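Local coordinates for protein levansucrase (Bacillus megaterium, PDB 3OM4) that belongs to the levansucrase/invertase family, whose members are built as five-bladed beta-propellers, at residues F35-F40 and P427-N432. The protein carries 1 engineered substitution. Numbering follows the deposited sequence.
Sequences FKVPAF and PSFLVN
Pro38 sits squarely on the Phe429 ring: its CD lies 3.5 Å from the centroid of that ring and only 9° off the ring normal, which defines a CH-pi contact. CG of Pro38 leans toward the root of the same ring, 3.7 Å from Phe429 CG. Val37 CG1 approaches Phe429 CE2 obliquely, at 4.1 Å. Phe429 CD2 lies at the edge of the Phe40 ring, near its plane, 4.0 Å from Phe40 CZ. Pro427 CD lies over one face of Phe40, offset toward the rim, while Pro427 CG, beyond the rim, comes within 3.6 Å of Phe40 CD1; the Pro38 carbonyl O lies over the centre of the opposite face. CB of Phe429 points toward the loop, and CG, between backbone N and carbonyl carbon (chi1 62°), sets one ring face under Pro38 CD. No hydrogen bond joins the two segments. Further out, backbone hydrogen bonds from Phe35 and Val37 to His381 tie the loop to strand 371-382, and another links Phe429 to Ile408. The contact thus packs an N-terminal loop segment, by prolines and aromatics, against an inner strand of a four-stranded antiparallel sheet, consistent with one blade of the family's five-bladed beta-propeller.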
loop_
_atom_site.group_PDB
_atom_site.type_symbol
_atom_site.label_atom_id
_atom_site.label_comp_id
_atom_site.label_asym_id
_atom_site.label_seq_id
_atom_site.Cartn_x
_atom_site.Cartn_y
_atom_site.Cartn_z
ATOM N N PHE A 35 12.064 -14.594 -6.798
ATOM C CA PHE A 35 11.612 -13.253 -6.394
ATOM C C PHE A 35 11.160 -12.348 -7.540
ATOM O O PHE A 35 10.389 -11.406 -7.325
ATOM C CB PHE A 35 12.719 -12.533 -5.620
ATOM C CG PHE A 35 13.375 -13.380 -4.574
ATOM C CD1 PHE A 35 12.694 -13.722 -3.410
ATOM C CD2 PHE A 35 14.675 -13.834 -4.750
ATOM C CE1 PHE A 35 13.301 -14.512 -2.436
ATOM C CE2 PHE A 35 15.293 -14.620 -3.783
ATOM C CZ PHE A 35 14.604 -14.958 -2.623
ATOM N N LYS A 36 11.669 -12.610 -8.741
ATOM C CA LYS A 36 11.366 -11.787 -9.912
ATOM C C LYS A 36 9.881 -11.830 -10.247
ATOM O O LYS A 36 9.288 -12.906 -10.338
ATOM C CB LYS A 36 12.180 -12.261 -11.121
ATOM C CG LYS A 36 12.095 -11.340 -12.336
ATOM C CD LYS A 36 12.497 -12.055 -13.625
ATOM C CE LYS A 36 11.361 -12.924 -14.158
ATOM N NZ LYS A 36 11.698 -13.571 -15.456
ATOM N N VAL A 37 9.286 -10.652 -10.416
ATOM C CA VAL A 37 7.925 -10.540 -10.930
ATOM C C VAL A 37 7.916 -11.223 -12.305
ATOM O O VAL A 37 8.781 -10.938 -13.131
ATOM C CB VAL A 37 7.497 -9.053 -11.054
ATOM C CG1 VAL A 37 6.175 -8.913 -11.797
ATOM C CG2 VAL A 37 7.401 -8.402 -9.673
ATOM N N PRO A 38 6.961 -12.147 -12.543
ATOM C CA PRO A 38 6.912 -12.833 -13.837
ATOM C C PRO A 38 6.950 -11.878 -15.028
ATOM O O PRO A 38 6.378 -10.786 -14.968
ATOM C CB PRO A 38 5.561 -13.548 -13.800
ATOM C CG PRO A 38 5.323 -13.810 -12.368
ATOM C CD PRO A 38 5.936 -12.659 -11.616
ATOM N N ALA A 39 7.634 -12.291 -16.092
ATOM C CA ALA A 39 7.576 -11.582 -17.365
ATOM C C ALA A 39 6.158 -11.699 -17.907
ATOM O O ALA A 39 5.565 -12.782 -17.888
ATOM C CB ALA A 39 8.573 -12.165 -18.355
ATOM N N PHE A 40 5.612 -10.580 -18.372
ATOM C CA PHE A 40 4.247 -10.566 -18.886
ATOM C C PHE A 40 4.205 -10.497 -20.411
ATOM O O PHE A 40 5.076 -9.894 -21.038
ATOM C CB PHE A 40 3.448 -9.422 -18.253
ATOM C CG PHE A 40 3.326 -9.528 -16.756
ATOM C CD1 PHE A 40 2.607 -10.569 -16.176
ATOM C CD2 PHE A 40 3.929 -8.589 -15.927
ATOM C CE1 PHE A 40 2.491 -10.676 -14.791
ATOM C CE2 PHE A 40 3.815 -8.681 -14.539
ATOM C CZ PHE A 40 3.096 -9.726 -13.969
ATOM N N PRO A 427 -1.693 -8.595 -15.303
ATOM C CA PRO A 427 -1.983 -10.000 -15.080
ATOM C C PRO A 427 -1.594 -10.344 -13.648
ATOM O O PRO A 427 -0.521 -9.946 -13.183
ATOM C CB PRO A 427 -1.059 -10.713 -16.070
ATOM C CG PRO A 427 -0.803 -9.727 -17.127
ATOM C CD PRO A 427 -0.779 -8.397 -16.441
ATOM N N SER A 428 -2.478 -11.032 -12.940
ATOM C CA SER A 428 -2.170 -11.463 -11.586
ATOM C C SER A 428 -1.295 -12.708 -11.641
ATOM O O SER A 428 -1.208 -13.363 -12.679
ATOM C CB SER A 428 -3.452 -11.722 -10.803
ATOM O OG SER A 428 -4.224 -10.534 -10.703
ATOM N N PHE A 429 -0.623 -13.012 -10.536
ATOM C CA PHE A 429 0.190 -14.227 -10.448
ATOM C C PHE A 429 0.225 -14.765 -9.023
ATOM O O PHE A 429 -0.350 -14.166 -8.113
ATOM C CB PHE A 429 1.601 -14.004 -11.014
ATOM C CG PHE A 429 2.406 -12.969 -10.275
ATOM C CD1 PHE A 429 3.301 -13.347 -9.280
ATOM C CD2 PHE A 429 2.282 -11.618 -10.586
ATOM C CE1 PHE A 429 4.054 -12.391 -8.596
ATOM C CE2 PHE A 429 3.029 -10.657 -9.910
ATOM C CZ PHE A 429 3.919 -11.043 -8.919
ATOM N N LEU A 430 0.888 -15.898 -8.832
ATOM C CA LEU A 430 0.874 -16.569 -7.536
ATOM C C LEU A 430 2.220 -16.549 -6.827
ATOM O O LEU A 430 3.277 -16.673 -7.456
ATOM C CB LEU A 430 0.386 -18.015 -7.673
ATOM C CG LEU A 430 -0.991 -18.289 -8.288
ATOM C CD1 LEU A 430 -1.160 -19.784 -8.502
ATOM C CD2 LEU A 430 -2.109 -17.745 -7.412
ATOM N N VAL A 431 2.154 -16.390 -5.508
ATOM C CA VAL A 431 3.310 -16.530 -4.635
ATOM C C VAL A 431 2.986 -17.562 -3.556
ATOM O O VAL A 431 1.964 -17.462 -2.870
ATOM C CB VAL A 431 3.728 -15.172 -4.005
ATOM C CG1 VAL A 431 4.663 -15.373 -2.818
ATOM C CG2 VAL A 431 4.390 -14.283 -5.054
ATOM N N ASN A 432 3.849 -18.567 -3.444
ATOM C CA ASN A 432 3.739 -19.587 -2.414
ATOM C C ASN A 432 4.297 -19.072 -1.093
ATOM O O ASN A 432 5.363 -18.453 -1.071
ATOM C CB ASN A 432 4.500 -20.845 -2.848
ATOM C CG ASN A 432 4.440 -21.953 -1.814
ATOM O OD1 ASN A 432 5.342 -22.097 -0.989
ATOM N ND2 ASN A 432 3.372 -22.738 -1.849
#